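Local coordinates for aromatic-L-amino-acid decarboxylase (Catharanthus roseus, PDB 6EEW), which catalyses the pyridoxal 5'-phosphate-dependent decarboxylation of L-tryptophan to tryptamine and of 5-hydroxy-L-tryptophan to serotonin, at residues K240-D245 and F280-H285; L147-S152 and D311-S316; T452-M457 and V482-D487. One frame throughout, in Å; residues are numbered along the deposited sequence. Where two conformers were deposited one is given.

Interaction 1. Residues K240-D245 and F280-H285; sequences KMVEDD and FGIWIH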
loop_
_atom_site.group_PDB
_atom_site.type_symbol
_atom_site.label_atom_id
_atom_site.label_comp_id
_atom_site.label_asym_id
_atom_site.label_seq_id
_atom_site.Cartn_x
_atom_site.Cartn_y
_atom_site.Cartn_z
ATOM N N LYS A 240 12.354 -21.267 -27.376
ATOM C CA LYS A 240 12.697 -20.724 -28.682
ATOM C C LYS A 240 12.920 -19.216 -28.586
ATOM O O LYS A 240 13.918 -18.682 -29.095
ATOM C CB LYS A 240 11.592 -21.062 -29.683
ATOM C CG LYS A 240 11.855 -20.544 -31.077
ATOM C CD LYS A 240 13.178 -21.116 -31.569
ATOM C CE LYS A 240 13.539 -20.623 -32.954
ATOM N NZ LYS A 240 14.895 -21.097 -33.341
ATOM N N MET A 241 12.018 -18.519 -27.886
ATOM C CA MET A 241 12.161 -17.072 -27.727
ATOM C C MET A 241 13.452 -16.717 -26.995
ATOM O O MET A 241 14.191 -15.816 -27.412
ATOM C CB MET A 241 10.948 -16.497 -26.991
ATOM C CG MET A 241 9.625 -16.635 -27.746
ATOM S SD MET A 241 8.184 -16.174 -26.755
ATOM C CE MET A 241 8.524 -14.440 -26.439
ATOM N N VAL A 242 13.732 -17.404 -25.889
ATOM C CA VAL A 242 14.920 -17.096 -25.099
ATOM C C VAL A 242 16.181 -17.317 -25.921
ATOM O O VAL A 242 17.113 -16.505 -25.888
ATOM C CB VAL A 242 14.940 -17.933 -23.807
ATOM C CG1 VAL A 242 16.269 -17.763 -23.083
ATOM C CG2 VAL A 242 13.776 -17.547 -22.891
ATOM N N GLU A 243 16.229 -18.403 -26.688
ATOM C CA GLU A 243 17.450 -18.694 -27.429
ATOM C C GLU A 243 17.639 -17.723 -28.588
ATOM O O GLU A 243 18.779 -17.367 -28.923
ATOM C CB GLU A 243 17.438 -20.152 -27.889
ATOM C CG GLU A 243 17.591 -21.105 -26.702
ATOM C CD GLU A 243 17.512 -22.578 -27.076
ATOM O OE1 GLU A 243 16.862 -22.904 -28.097
ATOM O OE2 GLU A 243 18.082 -23.411 -26.333
ATOM N N ASP A 244 16.544 -17.277 -29.210
ATOM C CA ASP A 244 16.676 -16.237 -30.223
ATOM C C ASP A 244 17.157 -14.931 -29.601
ATOM O O ASP A 244 17.983 -14.221 -30.193
ATOM C CB ASP A 244 15.353 -16.053 -30.966
ATOM C CG ASP A 244 14.995 -17.267 -31.830
ATOM O OD1 ASP A 244 15.860 -18.154 -32.010
ATOM O OD2 ASP A 244 13.851 -17.342 -32.325
ATOM N N ASP A 245 16.680 -14.609 -28.394
ATOM C CA ASP A 245 17.146 -13.396 -27.732
ATOM C C ASP A 245 18.625 -13.488 -27.391
ATOM O O ASP A 245 19.362 -12.503 -27.526
ATOM C CB ASP A 245 16.331 -13.131 -26.472
ATOM C CG ASP A 245 14.959 -12.606 -26.785
ATOM O OD1 ASP A 245 14.811 -11.940 -27.835
ATOM O OD2 ASP A 245 14.033 -12.850 -25.984
ATOM N N PHE A 280 18.799 -20.645 -18.233
ATOM C CA PHE A 280 19.276 -19.432 -18.885
ATOM C C PHE A 280 19.545 -18.289 -17.914
ATOM O O PHE A 280 19.763 -17.160 -18.361
ATOM C CB PHE A 280 18.284 -18.987 -19.960
ATOM C CG PHE A 280 18.245 -19.887 -21.157
ATOM C CD1 PHE A 280 19.223 -19.801 -22.121
ATOM C CD2 PHE A 280 17.241 -20.824 -21.307
ATOM C CE1 PHE A 280 19.202 -20.632 -23.236
ATOM C CE2 PHE A 280 17.213 -21.664 -22.415
ATOM C CZ PHE A 280 18.199 -21.565 -23.382
ATOM N N GLY A 281 19.597 -18.565 -16.610
ATOM C CA GLY A 281 19.852 -17.523 -15.631
ATOM C C GLY A 281 18.753 -16.497 -15.512
ATOM O O GLY A 281 19.011 -15.361 -15.110
ATOM N N ILE A 282 17.534 -16.871 -15.861
ATOM C CA ILE A 282 16.375 -15.994 -15.794
ATOM C C ILE A 282 15.759 -16.092 -14.411
ATOM O O ILE A 282 15.509 -17.194 -13.909
ATOM C CB ILE A 282 15.350 -16.379 -16.873
ATOM C CG1 ILE A 282 15.992 -16.278 -18.264
ATOM C CG2 ILE A 282 14.076 -15.555 -16.721
ATOM C CD1 ILE A 282 15.227 -16.988 -19.361
ATOM N N TRP A 283 15.488 -14.946 -13.798
ATOM C CA TRP A 283 14.734 -14.925 -12.553
ATOM C C TRP A 283 13.288 -15.268 -12.851
ATOM O O TRP A 283 12.632 -14.576 -13.629
ATOM C CB TRP A 283 14.803 -13.554 -11.902
ATOM C CG TRP A 283 14.047 -13.460 -10.626
ATOM C CD1 TRP A 283 12.724 -13.754 -10.423
ATOM C CD2 TRP A 283 14.530 -12.939 -9.389
ATOM N NE1 TRP A 283 12.376 -13.496 -9.121
ATOM C CE2 TRP A 283 13.465 -12.984 -8.469
ATOM C CE3 TRP A 283 15.768 -12.452 -8.962
ATOM C CZ2 TRP A 283 13.605 -12.581 -7.154
ATOM C CZ3 TRP A 283 15.903 -12.050 -7.658
ATOM C CH2 TRP A 283 14.832 -12.114 -6.769
ATOM N N ILE A 284 12.776 -16.316 -12.230
ATOM C CA ILE A 284 11.391 -16.710 -12.432
ATOM C C ILE A 284 10.583 -16.372 -11.190
ATOM O O ILE A 284 10.923 -16.778 -10.066
ATOM C CB ILE A 284 11.265 -18.196 -12.812
ATOM C CG1 ILE A 284 9.789 -18.550 -13.026
ATOM C CG2 ILE A 284 11.977 -19.094 -11.798
ATOM C CD1 ILE A 284 9.589 -19.924 -13.612
ATOM N N HIS A 285 9.511 -15.618 -11.400
ATOM C CA HIS A 285 8.583 -15.259 -10.347
ATOM C C HIS A 285 7.242 -15.871 -10.696
ATOM O O HIS A 285 6.777 -15.749 -11.836
ATOM C CB HIS A 285 8.443 -13.735 -10.188
ATOM C CG HIS A 285 7.347 -13.342 -9.252
ATOM N ND1 HIS A 285 7.537 -13.212 -7.893
ATOM C CD2 HIS A 285 6.027 -13.116 -9.471
ATOM C CE1 HIS A 285 6.384 -12.906 -7.316
ATOM N NE2 HIS A 285 5.454 -12.838 -8.254
#
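Phe280 meets Val242 and Glu243 with successive parts of its side chain. Phe280 CB lies 3.9 Å from Val242 CG1, and Phe280 CG comes closer to that methyl, at 3.5 Å. Phe280 CD1 and CD2 are each 3.7 Å from Val242 CG1, whereas CE1 and CE2 lie farther off, so the methyl covers the root of the ring. It stands 18° off the ring normal through the centroid, a CH-pi contact over one face. Phe280 CG is anti to its own carbonyl carbon (chi1 -70°), which, with chi2, helps to carry the ring's far end to Glu243. There Phe280 CZ lies 3.4 Å from Glu243 CG, which approaches obliquely, and 3.5 Å from Glu243 OE2, which sits at the ring edge in plane. The carboxylate is turned 83° from the ring, and OE2 also forms a salt bridge with Arg239. The other methyl of Val242, CG2, meets Ile282 CD1 tip to tip at 3.9 Å. Exchanging Phe280 for an alanine would probably leave Val242 CG1 without its aromatic cover and open a gap beside Glu243 CG. Gly281, the first residue to leave helical angles, has positive phi and forms a Schellman motif before strand 283-287. The contact thus packs helix 235-247 against a helix-to-strand turn of the alpha/beta large domain expected of a fold-type I pyridoxal-phosphate enzyme.

Interaction 2. Residues L147-S152 and D311-S316; sequences LKLPKS and DSLSLS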
loop_
_atom_site.group_PDB
_atom_site.type_symbol
_atom_site.label_atom_id
_atom_site.label_comp_id
_atom_site.label_asym_id
_atom_site.label_seq_id
_atom_site.Cartn_x
_atom_site.Cartn_y
_atom_site.Cartn_z
ATOM N N LEU A 147 1.760 -24.105 2.515
ATOM C CA LEU A 147 1.972 -24.282 1.087
ATOM C C LEU A 147 3.011 -25.338 0.788
ATOM O O LEU A 147 3.254 -25.610 -0.392
ATOM C CB LEU A 147 2.384 -22.952 0.453
ATOM C CG LEU A 147 1.335 -21.835 0.556
ATOM C CD1 LEU A 147 1.917 -20.458 0.162
ATOM C CD2 LEU A 147 0.091 -22.182 -0.253
ATOM N N LYS A 148 3.641 -25.914 1.820
ATOM C CA LYS A 148 4.681 -26.934 1.647
ATOM C C LYS A 148 5.793 -26.453 0.724
ATOM O O LYS A 148 6.271 -27.185 -0.148
ATOM C CB LYS A 148 4.099 -28.268 1.159
ATOM C CG LYS A 148 3.176 -28.968 2.170
ATOM C CD LYS A 148 2.616 -30.255 1.602
ATOM C CE LYS A 148 1.564 -30.887 2.516
ATOM N NZ LYS A 148 2.080 -31.206 3.889
ATOM N N LEU A 149 6.226 -25.213 0.944
ATOM C CA LEU A 149 7.377 -24.674 0.248
ATOM C C LEU A 149 8.667 -25.176 0.899
ATOM O O LEU A 149 8.703 -25.458 2.102
ATOM C CB LEU A 149 7.354 -23.148 0.291
ATOM C CG LEU A 149 6.091 -22.440 -0.204
ATOM C CD1 LEU A 149 6.277 -20.925 -0.108
ATOM C CD2 LEU A 149 5.759 -22.861 -1.640
ATOM N N PRO A 150 9.742 -25.285 0.132
ATOM C CA PRO A 150 11.020 -25.702 0.719
ATOM C C PRO A 150 11.516 -24.693 1.750
ATOM O O PRO A 150 11.066 -23.550 1.817
ATOM C CB PRO A 150 11.965 -25.787 -0.484
ATOM C CG PRO A 150 11.307 -24.972 -1.567
ATOM C CD PRO A 150 9.818 -25.048 -1.316
ATOM N N LYS A 151 12.413 -25.164 2.620
ATOM C CA LYS A 151 12.999 -24.305 3.642
ATOM C C LYS A 151 13.749 -23.116 3.047
ATOM O O LYS A 151 14.063 -22.163 3.769
ATOM C CB LYS A 151 13.920 -25.129 4.545
ATOM C CG LYS A 151 13.228 -25.750 5.767
ATOM C CD LYS A 151 12.966 -24.683 6.843
ATOM C CE LYS A 151 12.425 -25.283 8.147
ATOM N NZ LYS A 151 11.057 -25.891 8.004
ATOM N N SER A 152 14.066 -23.155 1.761
ATOM C CA SER A 152 14.775 -22.055 1.131
ATOM C C SER A 152 13.906 -20.812 0.958
ATOM O O SER A 152 14.421 -19.775 0.521
ATOM C CB SER A 152 15.326 -22.516 -0.218
ATOM O OG SER A 152 14.294 -23.054 -1.029
ATOM N N ASP A 311 12.428 -18.523 -8.292
ATOM C CA ASP A 311 13.071 -17.420 -7.598
ATOM C C ASP A 311 12.125 -16.731 -6.627
ATOM O O ASP A 311 12.484 -16.510 -5.468
ATOM C CB ASP A 311 13.589 -16.411 -8.609
ATOM C CG ASP A 311 14.654 -16.983 -9.478
ATOM O OD1 ASP A 311 15.761 -17.265 -8.967
ATOM O OD2 ASP A 311 14.371 -17.159 -10.678
ATOM N N SER A 312 10.888 -16.466 -7.035
ATOM C CA SER A 312 9.988 -15.832 -6.082
ATOM C C SER A 312 8.569 -16.294 -6.336
ATOM O O SER A 312 8.250 -16.826 -7.404
ATOM C CB SER A 312 10.080 -14.293 -6.122
ATOM O OG SER A 312 10.053 -13.743 -7.444
ATOM N N LEU A 313 7.727 -16.119 -5.315
ATOM C CA LEU A 313 6.332 -16.530 -5.397
ATOM C C LEU A 313 5.456 -15.519 -4.675
ATOM O O LEU A 313 5.853 -14.973 -3.643
ATOM C CB LEU A 313 6.131 -17.933 -4.800
ATOM C CG LEU A 313 4.699 -18.290 -4.408
ATOM C CD1 LEU A 313 3.869 -18.592 -5.656
ATOM C CD2 LEU A 313 4.716 -19.470 -3.453
ATOM N N SER A 314 4.275 -15.246 -5.227
ATOM C CA SER A 314 3.333 -14.375 -4.540
ATOM C C SER A 314 1.913 -14.930 -4.614
ATOM O O SER A 314 1.531 -15.620 -5.566
ATOM C CB SER A 314 3.398 -12.936 -5.095
ATOM O OG SER A 314 3.013 -12.858 -6.457
ATOM N N LEU A 315 1.141 -14.631 -3.572
ATOM C CA LEU A 315 -0.290 -14.923 -3.563
ATOM C C LEU A 315 -0.995 -13.866 -2.736
ATOM O O LEU A 315 -0.421 -13.341 -1.791
ATOM C CB LEU A 315 -0.587 -16.325 -3.005
ATOM C CG LEU A 315 -0.420 -16.772 -1.550
ATOM C CD1 LEU A 315 -1.643 -16.467 -0.664
ATOM C CD2 LEU A 315 -0.139 -18.274 -1.550
ATOM N N SER A 316 -2.248 -13.572 -3.080
ATOM C CA SER A 316 -2.997 -12.525 -2.392
ATOM C C SER A 316 -4.100 -13.092 -1.503
ATOM O O SER A 316 -5.202 -13.392 -1.991
ATOM C CB SER A 316 -3.595 -11.546 -3.405
ATOM O OG SER A 316 -2.599 -10.677 -3.920
#
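Two different first torsions bring Leu147 and Leu315 together: CG of Leu147 is anti to the carbonyl carbon (chi1 -62°), while CG of Leu315 lies between its backbone N and carbonyl carbon (chi1 69°), a less common choice. With these torsions the two side chains meet tip to tip. Leu147 CD1 comes to 3.5 Å from Leu315 CD2, a close methyl-methyl approach, and Leu147 CD2 is 4.1 Å from that same methyl. The second pair is more relaxed. Leu313 CD2 is straddled by both methyls of Leu149, with CD1 and CD2 each 4.0 Å away, and these side chains run at a slant to one another. The backbones stay well apart, the CA atoms of Leu149 and Leu313 being 10.0 Å from each other, so branched side chains span the gap. All four leucines also touch Trp331 of the adjacent strand 328-332. On strand 312-315 the residues alternate: Leu313 and Leu315 point to this layer, while Ser312 and Ser314 bond to His285 through their hydroxyls. The turn after helix 130-146 therefore packs on strands 312-315 and 328-332 of the central sheet through buried, wholly apolar contacts, whose cohesion probably comes from close methyl packing and the exclusion of water, with no polar pair between the two segments.

Interaction 3. Residues T452-M457 and V482-D487; sequences TGRVYM and VRRVWD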
loop_
_atom_site.group_PDB
_atom_site.type_symbol
_atom_site.label_atom_id
_atom_site.label_comp_id
_atom_site.label_asym_id
_atom_site.label_seq_id
_atom_site.Cartn_x
_atom_site.Cartn_y
_atom_site.Cartn_z
ATOM N N THR A 452 -30.283 -6.984 -14.626
ATOM C CA THR A 452 -31.197 -7.489 -13.602
ATOM C C THR A 452 -31.004 -6.813 -12.252
ATOM O O THR A 452 -31.968 -6.653 -11.493
ATOM C CB THR A 452 -31.004 -8.990 -13.416
ATOM O OG1 THR A 452 -31.356 -9.664 -14.624
ATOM C CG2 THR A 452 -31.864 -9.497 -12.267
ATOM N N GLY A 453 -29.778 -6.410 -11.931
ATOM C CA GLY A 453 -29.441 -6.016 -10.583
ATOM C C GLY A 453 -29.267 -7.167 -9.617
ATOM O O GLY A 453 -28.719 -6.960 -8.523
ATOM N N ARG A 454 -29.704 -8.376 -9.982
ATOM C CA ARG A 454 -29.624 -9.535 -9.105
ATOM C C ARG A 454 -28.356 -10.353 -9.307
ATOM O O ARG A 454 -28.221 -11.411 -8.691
ATOM C CB ARG A 454 -30.840 -10.445 -9.290
ATOM C CG ARG A 454 -32.177 -9.814 -8.976
ATOM C CD ARG A 454 -33.304 -10.793 -9.315
ATOM N NE ARG A 454 -33.225 -12.004 -8.496
ATOM C CZ ARG A 454 -33.963 -12.240 -7.414
ATOM N NH1 ARG A 454 -34.862 -11.352 -7.004
ATOM N NH2 ARG A 454 -33.803 -13.372 -6.738
ATOM N N VAL A 455 -27.437 -9.900 -10.160
ATOM C CA VAL A 455 -26.198 -10.623 -10.417
ATOM C C VAL A 455 -25.240 -9.674 -11.116
ATOM O O VAL A 455 -25.662 -8.755 -11.821
ATOM C CB VAL A 455 -26.449 -11.904 -11.254
ATOM C CG1 VAL A 455 -27.096 -11.564 -12.580
ATOM C CG2 VAL A 455 -25.144 -12.639 -11.501
ATOM N N TYR A 456 -23.944 -9.892 -10.907
ATOM C CA TYR A 456 -22.906 -9.184 -11.644
ATOM C C TYR A 456 -21.892 -10.199 -12.139
ATOM O O TYR A 456 -21.258 -10.889 -11.331
ATOM C CB TYR A 456 -22.219 -8.127 -10.774
ATOM C CG TYR A 456 -21.199 -7.288 -11.516
ATOM C CD1 TYR A 456 -21.322 -7.046 -12.882
ATOM C CD2 TYR A 456 -20.112 -6.734 -10.852
ATOM C CE1 TYR A 456 -20.384 -6.271 -13.570
ATOM C CE2 TYR A 456 -19.168 -5.962 -11.529
ATOM C CZ TYR A 456 -19.310 -5.733 -12.888
ATOM O OH TYR A 456 -18.384 -4.965 -13.564
ATOM N N MET A 457 -21.704 -10.247 -13.453
ATOM C CA MET A 457 -20.679 -11.067 -14.081
ATOM C C MET A 457 -19.969 -10.211 -15.107
ATOM O O MET A 457 -20.590 -9.357 -15.750
ATOM C CB MET A 457 -21.249 -12.318 -14.772
ATOM C CG MET A 457 -22.017 -13.249 -13.865
ATOM S SD MET A 457 -23.051 -14.429 -14.766
ATOM C CE MET A 457 -21.936 -15.038 -16.024
ATOM N N VAL A 482 -25.986 -19.894 -6.369
ATOM C CA VAL A 482 -25.534 -20.364 -7.673
ATOM C C VAL A 482 -26.691 -20.988 -8.430
ATOM O O VAL A 482 -26.848 -20.770 -9.641
ATOM C CB VAL A 482 -24.356 -21.344 -7.519
ATOM C CG1 VAL A 482 -23.873 -21.827 -8.887
ATOM C CG2 VAL A 482 -23.235 -20.683 -6.772
ATOM N N ARG A 483 -27.519 -21.774 -7.730
ATOM C CA ARG A 483 -28.695 -22.356 -8.370
ATOM C C ARG A 483 -29.575 -21.276 -8.987
ATOM O O ARG A 483 -30.030 -21.405 -10.131
ATOM C CB ARG A 483 -29.493 -23.188 -7.364
ATOM C CG ARG A 483 -28.772 -24.429 -6.880
ATOM C CD ARG A 483 -29.534 -25.127 -5.775
ATOM N NE ARG A 483 -28.828 -26.319 -5.315
ATOM C CZ ARG A 483 -28.718 -27.437 -6.027
ATOM N NH1 ARG A 483 -29.258 -27.510 -7.237
ATOM N NH2 ARG A 483 -28.069 -28.480 -5.530
ATOM N N ARG A 484 -29.825 -20.196 -8.244
ATOM C CA ARG A 484 -30.702 -19.147 -8.752
ATOM C C ARG A 484 -30.051 -18.362 -9.885
ATOM O O ARG A 484 -30.742 -17.942 -10.819
ATOM C CB ARG A 484 -31.123 -18.201 -7.633
ATOM C CG ARG A 484 -31.908 -18.861 -6.511
ATOM C CD ARG A 484 -32.588 -17.792 -5.668
ATOM N NE ARG A 484 -31.644 -16.798 -5.163
ATOM C CZ ARG A 484 -31.992 -15.734 -4.446
ATOM N NH1 ARG A 484 -33.268 -15.525 -4.147
ATOM N NH2 ARG A 484 -31.067 -14.876 -4.032
ATOM N N VAL A 485 -28.734 -18.162 -9.835
ATOM C CA VAL A 485 -28.062 -17.520 -10.961
ATOM C C VAL A 485 -28.229 -18.357 -12.218
ATOM O O VAL A 485 -28.515 -17.836 -13.301
ATOM C CB VAL A 485 -26.574 -17.286 -10.656
ATOM C CG1 VAL A 485 -25.854 -16.903 -11.938
ATOM C CG2 VAL A 485 -26.409 -16.183 -9.631
ATOM N N TRP A 486 -28.027 -19.666 -12.100
ATOM C CA TRP A 486 -28.192 -20.531 -13.265
ATOM C C TRP A 486 -29.631 -20.506 -13.774
ATOM O O TRP A 486 -29.872 -20.444 -14.989
ATOM C CB TRP A 486 -27.746 -21.950 -12.924
ATOM C CG TRP A 486 -27.988 -22.914 -14.016
ATOM C CD1 TRP A 486 -28.695 -24.080 -13.946
ATOM C CD2 TRP A 486 -27.564 -22.781 -15.376
ATOM N NE1 TRP A 486 -28.706 -24.700 -15.169
ATOM C CE2 TRP A 486 -28.024 -23.922 -16.068
ATOM C CE3 TRP A 486 -26.828 -21.817 -16.071
ATOM C CZ2 TRP A 486 -27.773 -24.124 -17.421
ATOM C CZ3 TRP A 486 -26.577 -22.020 -17.415
ATOM C CH2 TRP A 486 -27.055 -23.163 -18.079
ATOM N N ASP A 487 -30.602 -20.536 -12.861
ATOM C CA ASP A 487 -31.998 -20.411 -13.277
ATOM C C ASP A 487 -32.223 -19.112 -14.043
ATOM O O ASP A 487 -32.866 -19.101 -15.101
ATOM C CB ASP A 487 -32.917 -20.473 -12.055
ATOM C CG ASP A 487 -32.984 -21.857 -11.445
ATOM O OD1 ASP A 487 -32.797 -22.842 -12.184
ATOM O OD2 ASP A 487 -33.199 -21.956 -10.215
#
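Arg484 meets Arg454 across the contact while its NH2 forms a salt bridge with Glu46, outside both segments. Arg454 NH2 stands 3.4 Å above the Arg484 guanidinium plane, offset toward the rim. Its nearest atom there is Arg484 NH1, also at 3.4 Å, and Arg484 CZ is 3.8 Å from Arg454 NH2. Relative to the Arg454 guanidinium, NH1 of Arg484 lies at the edge, near its plane. The two flat groups are 71° apart, so edge meets face rather than face stacking on face. Both nitrogens are donors, and the pair is a close approach of like charges without a hydrogen bond; Glu46 probably offsets part of the repulsion. Each arginine bends at chi3 (63° in Arg454, -55° in Arg484), which helps to turn their ends into this crossing. Deeper in, Val455 CG2 and Val485 CG2 make an apolar contact at 4.2 Å, beneath the exposed arginines. Both valines also touch Tyr98. Val455 packs in addition on Leu449 of helix 438-451 and on Leu488, three residues after Val485 in helix 479-496. The contact thus places the link between helix 438-451 and strand 459-462 alongside the C-terminal helix 479-496, whose Val482 and Trp486 meet helix 375-409.

Overall arrangement
From the N terminus, the chain first enters 147-152, the turn after helix 130-146, which opens interaction 2. Before that loop closes, 240-245 on helix 235-247 meets 280-285, so interaction 1 lies nested within it. Interaction 2 then closes at 311-316. These two touch because strands 283-287 and 312-315 are neighbours in the mixed sheet, where Ile284 N and Asp311 OD2 form a probable hydrogen bond. Interaction 3 follows in series, closing a loop that runs through strands 459-462 and 465-471 of the separate antiparallel sheet and bringing the stretch after helix 438-451 against helix 479-496. Its centre lies about 36 Å from the centre of interaction 2, on the opposite side of the chain's centre.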